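PDB 4YYC: putative trimethylamine methyltransferase from Rhizobium meliloti, which probably acts as a methyltransferase, as a member of the trimethylamine methyltransferase (MttB) family. Local coordinates for residues A[361-364]-A[365-369]; A[211-214]-A[215-219]; A[290-293]-A[294-298]. All coordinates share one frame; numbering follows the deposited sequence.

Interaction 1. Residues A[361-364]-A[365-369]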
loop_
_atom_site.group_PDB
_atom_site.type_symbol
_atom_site.label_atom_id
_atom_site.label_comp_id
_atom_site.label_asym_id
_atom_site.label_seq_id
_atom_site.Cartn_x
_atom_site.Cartn_y
_atom_site.Cartn_z
ATOM N N CYS A 361 0.873 12.378 4.500
ATOM C CA CYS A 361 2.026 12.714 3.692
ATOM C C CYS A 361 2.650 14.041 4.081
ATOM O O CYS A 361 2.048 14.868 4.817
ATOM C CB CYS A 361 1.635 12.751 2.218
ATOM S SG CYS A 361 0.452 14.083 1.802
ATOM N N GLY A 362 3.853 14.262 3.580
ATOM C CA GLY A 362 4.607 15.471 3.826
ATOM C C GLY A 362 4.786 16.338 2.597
ATOM O O GLY A 362 5.346 17.434 2.680
ATOM N N SER A 363 4.368 15.864 1.435
ATOM C CA SER A 363 4.486 16.664 0.237
ATOM C C SER A 363 3.692 17.939 0.262
ATOM O O SER A 363 2.704 18.052 0.958
ATOM C CB SER A 363 3.994 15.839 -0.963
ATOM O OG SER A 363 4.391 16.446 -2.164
ATOM N N LYS A 364 4.144 18.941 -0.499
ATOM C CA LYS A 364 3.453 20.221 -0.597
ATOM C C LYS A 364 2.358 20.242 -1.657
ATOM O O LYS A 364 1.569 21.185 -1.721
ATOM C CB LYS A 364 4.463 21.352 -0.841
ATOM C CG LYS A 364 5.090 21.915 0.441
ATOM C CD LYS A 364 5.769 20.961 1.376
ATOM C CE LYS A 364 6.981 20.324 0.773
ATOM N NZ LYS A 364 7.595 19.366 1.726
ATOM N N VAL A 365 2.363 19.213 -2.510
ATOM C CA VAL A 365 1.464 19.162 -3.660
ATOM C C VAL A 365 0.918 17.734 -3.763
ATOM O O VAL A 365 1.562 16.811 -3.270
ATOM C CB VAL A 365 2.173 19.560 -4.971
ATOM C CG1 VAL A 365 2.323 21.062 -5.025
ATOM C CG2 VAL A 365 3.518 18.877 -5.113
ATOM N N PRO A 366 -0.247 17.556 -4.384
ATOM C CA PRO A 366 -0.855 16.222 -4.510
ATOM C C PRO A 366 -0.148 15.413 -5.638
ATOM O O PRO A 366 -0.806 14.969 -6.582
ATOM C CB PRO A 366 -2.327 16.561 -4.833
ATOM C CG PRO A 366 -2.244 17.822 -5.550
ATOM C CD PRO A 366 -1.099 18.604 -4.948
ATOM N N ASP A 367 1.167 15.279 -5.537
ATOM C CA ASP A 367 1.982 14.609 -6.568
ATOM C C ASP A 367 2.264 13.171 -6.171
ATOM O O ASP A 367 1.570 12.606 -5.316
ATOM C CB ASP A 367 3.283 15.409 -6.782
ATOM C CG ASP A 367 4.260 15.335 -5.589
ATOM O OD1 ASP A 367 3.861 14.888 -4.493
ATOM O OD2 ASP A 367 5.413 15.772 -5.821
ATOM N N ALA A 368 3.176 12.512 -6.900
ATOM C CA ALA A 368 3.483 11.114 -6.614
ATOM C C ALA A 368 4.070 10.866 -5.244
ATOM O O ALA A 368 3.869 9.818 -4.696
ATOM C CB ALA A 368 4.362 10.506 -7.711
ATOM N N GLN A 369 4.725 11.886 -4.660
ATOM C CA GLN A 369 5.179 11.773 -3.270
ATOM C C GLN A 369 3.974 11.709 -2.342
ATOM O O GLN A 369 3.867 10.799 -1.485
ATOM C CB GLN A 369 6.109 12.940 -2.879
ATOM C CG GLN A 369 6.567 12.831 -1.438
ATOM C CD GLN A 369 7.321 14.038 -0.949
ATOM O OE1 GLN A 369 7.902 14.800 -1.733
ATOM N NE2 GLN A 369 7.304 14.241 0.358
HETATM O O HOH W 1 7.140 16.497 -3.843
#
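The N-terminal cap of helix 368-383 is where Ser363 and Asp367 meet: the loop leading into the helix folds back so that the serine hydroxyl lies against the capping carboxylate. Ser363 OG sits between two oxygens, 2.9 Å from Asp367 OD1 and 3.1 Å from Val365 O. Serine suits the place, being short enough to enter the turn and polar enough to meet both. At the N-cap, Asp367 holds CG between its own backbone N and carbonyl carbon (chi1 70°), which brings OD1 back over the first helical turn. There it accepts a weak bond from Gln369 N at 3.1 Å and a hydrogen bond from Ala370 N, where the positive end of the helix dipole would probably favour its negative charge. Pro366, at the centre of an inverse gamma turn, bends the chain between Val365 and Asp367. A water lies within hydrogen-bonding distance of Ser363 OG, Asp367 OD2 (2.7 Å) and Gln369 OE1 (2.8 Å), linking the three side chains. Gln369 reaches it with CG anti to the backbone N (chi1 179°) and the chain extended, laying its amide carbon CD 3.8 Å from Ser363 CB. Its OE1 also accepts from Asp466 N of the second subunit, while NE2 donates to Glu373. A leucine here would probably leave that water and Asp466 N of the second subunit without their amide partner. Lys364 curls back through two bends, and its NZ donates to Gly362 O at 3.1 Å while also bonding Asn468 O and forming a salt bridge with Asp466, both of the second subunit. Aspartate accepting from first-turn N-H groups is typical of a capped helix start, here set against the subunit interface.

Interaction 2. Residues A[211-214]-A[215-219]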
loop_
_atom_site.group_PDB
_atom_site.type_symbol
_atom_site.label_atom_id
_atom_site.label_comp_id
_atom_site.label_asym_id
_atom_site.label_seq_id
_atom_site.Cartn_x
_atom_site.Cartn_y
_atom_site.Cartn_z
ATOM N N SER A 211 -15.610 19.571 20.036
ATOM C CA SER A 211 -14.523 20.531 20.246
ATOM C C SER A 211 -13.726 20.106 21.475
ATOM O O SER A 211 -14.326 19.675 22.490
ATOM C CB SER A 211 -15.068 21.930 20.479
ATOM O OG SER A 211 -14.009 22.848 20.764
ATOM N N VAL A 212 -12.406 20.268 21.397
ATOM C CA VAL A 212 -11.509 19.913 22.498
ATOM C C VAL A 212 -10.580 21.023 22.892
ATOM O O VAL A 212 -9.712 20.837 23.726
ATOM C CB VAL A 212 -10.742 18.595 22.234
ATOM C CG1 VAL A 212 -11.707 17.429 22.162
ATOM C CG2 VAL A 212 -9.907 18.698 20.997
ATOM N N THR A 213 -10.801 22.220 22.342
ATOM C CA THR A 213 -9.833 23.284 22.493
ATOM C C THR A 213 -9.912 24.015 23.824
ATOM O O THR A 213 -8.979 24.724 24.181
ATOM C CB THR A 213 -9.864 24.257 21.341
ATOM O OG1 THR A 213 -11.161 24.826 21.228
ATOM C CG2 THR A 213 -9.480 23.528 20.079
ATOM N N ALA A 214 -11.019 23.888 24.514
ATOM C CA ALA A 214 -11.154 24.332 25.953
ATOM C C ALA A 214 -12.282 23.546 26.585
ATOM O O ALA A 214 -13.227 23.107 25.911
ATOM C CB ALA A 214 -11.442 25.806 26.030
ATOM N N PRO A 215 -12.240 23.355 27.917
ATOM C CA PRO A 215 -13.333 22.558 28.496
ATOM C C PRO A 215 -14.733 23.138 28.292
ATOM O O PRO A 215 -15.682 22.403 28.079
ATOM C CB PRO A 215 -12.959 22.440 29.983
ATOM C CG PRO A 215 -11.558 22.937 30.090
ATOM C CD PRO A 215 -11.115 23.591 28.826
ATOM N N GLU A 216 -14.867 24.449 28.358
ATOM C CA GLU A 216 -16.157 25.079 28.127
ATOM C C GLU A 216 -16.701 24.824 26.709
ATOM O O GLU A 216 -17.916 24.812 26.493
ATOM C CB GLU A 216 -16.099 26.585 28.459
ATOM C CG GLU A 216 -15.105 27.380 27.631
ATOM C CD GLU A 216 -13.697 27.559 28.257
ATOM O OE1 GLU A 216 -13.224 26.719 29.105
ATOM O OE2 GLU A 216 -13.063 28.613 27.875
ATOM N N ARG A 217 -15.785 24.614 25.767
ATOM C CA ARG A 217 -16.151 24.295 24.380
ATOM C C ARG A 217 -16.619 22.874 24.240
ATOM O O ARG A 217 -17.546 22.594 23.468
ATOM C CB ARG A 217 -15.005 24.620 23.420
ATOM C CG ARG A 217 -14.604 26.071 23.503
ATOM C CD ARG A 217 -13.395 26.440 22.721
ATOM N NE ARG A 217 -12.953 27.762 23.126
ATOM C CZ ARG A 217 -11.719 28.241 22.980
ATOM N NH1 ARG A 217 -10.752 27.566 22.364
ATOM N NH2 ARG A 217 -11.477 29.454 23.441
ATOM N N ALA A 218 -16.030 21.976 25.027
ATOM C CA ALA A 218 -16.556 20.626 25.132
ATOM C C ALA A 218 -17.938 20.668 25.766
ATOM O O ALA A 218 -18.842 19.952 25.324
ATOM C CB ALA A 218 -15.582 19.739 25.898
ATOM N N GLU A 219 -18.137 21.490 26.809
ATOM C CA GLU A 219 -19.465 21.620 27.403
ATOM C C GLU A 219 -20.469 22.142 26.377
ATOM O O GLU A 219 -21.597 21.636 26.273
ATOM C CB GLU A 219 -19.399 22.515 28.651
ATOM C CG GLU A 219 -18.678 21.823 29.797
ATOM C CD GLU A 219 -18.367 22.739 30.957
ATOM O OE1 GLU A 219 -18.499 23.964 30.808
ATOM O OE2 GLU A 219 -18.023 22.210 32.038
#
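Arg217 and Thr213 cross at about a right angle where the loop after strand 208-209 turns into helix 215-229. Arg217 NH1 donates to Thr213 OG1 at 3.0 Å, in the guanidinium plane and almost straight (176° at the hydrogen). The threonine hydroxyl stands between its own backbone N and carbonyl carbon (chi1 59°), from where OG1 meets the edge of the guanidinium group. Ala214 approaches that group differently: its CB lies over one face, off toward the rim, 3.8 Å from Arg217 NE. A methyl is small enough to fit against the flat group, and it also touches the carboxylate of Glu216, whose chain, bent at chi2, brings CD to 3.6 Å from Ala214 CB. Ala214 is the N-cap residue of helix 215-229, followed by Pro215 in the first turn, where a residue lacking an N-H costs the helix no bond. Ala214 O accepts from Ala218 N at 3.1 Å and, more weakly, from Arg217 N at 3.0 Å. Nearer the backbone, Ser211 OG lies against the root of the Arg217 chain, 3.3 Å from its CB, and His193 of helix 192-202 touches both residues. Ser211 O makes a CA-H...O contact of 3.6 Å with Ala218 CA and also accepts from Tyr263 OH, while the small Ala218 side chain touches Val262 and Tyr263, consistent with close approach of helix 254-265.

Interaction 3. Residues A[290-293]-A[294-298]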
loop_
_atom_site.group_PDB
_atom_site.type_symbol
_atom_site.label_atom_id
_atom_site.label_comp_id
_atom_site.label_asym_id
_atom_site.label_seq_id
_atom_site.Cartn_x
_atom_site.Cartn_y
_atom_site.Cartn_z
ATOM N N LEU A 290 6.709 1.915 20.403
ATOM C CA LEU A 290 5.545 1.147 20.839
ATOM C C LEU A 290 5.396 1.093 22.354
ATOM O O LEU A 290 4.300 1.130 22.877
ATOM C CB LEU A 290 5.579 -0.292 20.336
ATOM C CG LEU A 290 5.188 -0.440 18.882
ATOM C CD1 LEU A 290 5.445 -1.858 18.442
ATOM C CD2 LEU A 290 3.729 -0.046 18.645
ATOM N N THR A 291 6.507 0.891 23.065
ATOM C CA THR A 291 6.471 0.846 24.498
ATOM C C THR A 291 5.935 2.172 25.058
ATOM O O THR A 291 5.092 2.197 25.962
ATOM C CB THR A 291 7.899 0.579 25.012
ATOM O OG1 THR A 291 8.306 -0.690 24.488
ATOM C CG2 THR A 291 7.946 0.571 26.476
ATOM N N GLN A 292 6.470 3.279 24.546
ATOM C CA GLN A 292 6.014 4.589 25.031
ATOM C C GLN A 292 4.537 4.829 24.707
ATOM O O GLN A 292 3.776 5.330 25.533
ATOM C CB GLN A 292 6.855 5.706 24.466
ATOM C CG GLN A 292 6.700 7.007 25.238
ATOM C CD GLN A 292 7.424 8.110 24.486
ATOM O OE1 GLN A 292 8.630 8.123 24.454
ATOM N NE2 GLN A 292 6.681 9.016 23.847
ATOM N N ILE A 293 4.150 4.492 23.490
ATOM C CA ILE A 293 2.757 4.586 23.098
ATOM C C ILE A 293 1.831 3.833 24.046
ATOM O O ILE A 293 0.819 4.367 24.515
ATOM C CB ILE A 293 2.543 4.087 21.650
ATOM C CG1 ILE A 293 3.091 5.128 20.675
ATOM C CG2 ILE A 293 1.067 3.838 21.384
ATOM C CD1 ILE A 293 3.249 4.553 19.264
ATOM N N LEU A 294 2.186 2.590 24.341
ATOM C CA LEU A 294 1.330 1.759 25.164
ATOM C C LEU A 294 1.232 2.349 26.576
ATOM O O LEU A 294 0.144 2.362 27.166
ATOM C CB LEU A 294 1.817 0.297 25.174
ATOM C CG LEU A 294 1.013 -0.665 26.045
ATOM C CD1 LEU A 294 -0.455 -0.689 25.624
ATOM C CD2 LEU A 294 1.644 -2.060 25.945
ATOM N N ALA A 295 2.346 2.853 27.113
ATOM C CA ALA A 295 2.323 3.498 28.454
ATOM C C ALA A 295 1.407 4.717 28.469
ATOM O O ALA A 295 0.558 4.853 29.350
ATOM C CB ALA A 295 3.747 3.879 28.866
ATOM N N GLU A 296 1.521 5.581 27.464
ATOM C CA GLU A 296 0.704 6.802 27.379
ATOM C C GLU A 296 -0.778 6.437 27.248
ATOM O O GLU A 296 -1.608 7.008 27.936
ATOM C CB GLU A 296 1.145 7.687 26.224
ATOM C CG GLU A 296 2.514 8.259 26.416
ATOM C CD GLU A 296 2.978 9.159 25.302
ATOM O OE1 GLU A 296 2.193 9.503 24.372
ATOM O OE2 GLU A 296 4.171 9.555 25.323
ATOM N N VAL A 297 -1.099 5.472 26.384
ATOM C CA VAL A 297 -2.490 5.080 26.223
ATOM C C VAL A 297 -3.055 4.421 27.457
ATOM O O VAL A 297 -4.182 4.722 27.858
ATOM C CB VAL A 297 -2.707 4.207 24.944
ATOM C CG1 VAL A 297 -4.113 3.596 24.970
ATOM C CG2 VAL A 297 -2.418 5.004 23.687
ATOM N N LEU A 298 -2.293 3.533 28.084
ATOM C CA LEU A 298 -2.790 2.926 29.312
ATOM C C LEU A 298 -3.197 3.994 30.342
ATOM O O LEU A 298 -4.263 3.892 30.939
ATOM C CB LEU A 298 -1.746 1.952 29.897
ATOM C CG LEU A 298 -1.630 0.587 29.220
ATOM C CD1 LEU A 298 -0.372 -0.130 29.649
ATOM C CD2 LEU A 298 -2.838 -0.291 29.515
#
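Glu296 OE2 is held by two donors, Gln292 NE2 at 3.0 Å and the backbone N of Met250, while its partner OE1 accepts from Ser248 OG. The glutamine meets OE2 from above the carboxylate plane, 40° out of it. The bond is also bent, with 136° at the hydrogen. Gln292 carries CG anti to its backbone N (chi1 -163°), which sends the extended chain along the same flank as Glu296, one turn later. The amide suits this buried place because it can donate and accept at once: NE2 also serves Met281 O, and OE1 takes a weak bond from Tyr445 of the second subunit. Both residues belong to helix 286-307, the crossover of a beta-alpha-beta unit between strands 269-277 and 313-322. Its backbone is regular, with Glu296 N donating to Gln292 O at 3.0 Å and Val297 N to Ile293 O at 2.9 Å. Beta-branched Ile293 and Val297, also one turn apart, bring their CG2 methyls to 4.3 Å from each other. These two apolar side chains pack on both strands, Ile293 on Ile276 and Phe315, Val297 on Pro274 and Phe315.

In the fold
The three contacts follow one another along the chain in the order interaction 2, interaction 3, interaction 1, and none touches another. Between nearest atoms, interactions 2 and 3 are about 16 Å apart, interactions 1 and 3 about 17 Å, and interactions 1 and 2 about 20 Å. Interactions 1 and 2 each set the start of a helix, whereas interaction 3 lies within one. Bound unknown ligand lies about 9 Å from the side chain of Thr213 in interaction 2, about 10 Å from that of Glu296 in interaction 3 and about 14 Å from Gly362 itself in interaction 1. Interactions 1 and 3 both reach the second subunit; no other chain of the assembly touches interaction 2.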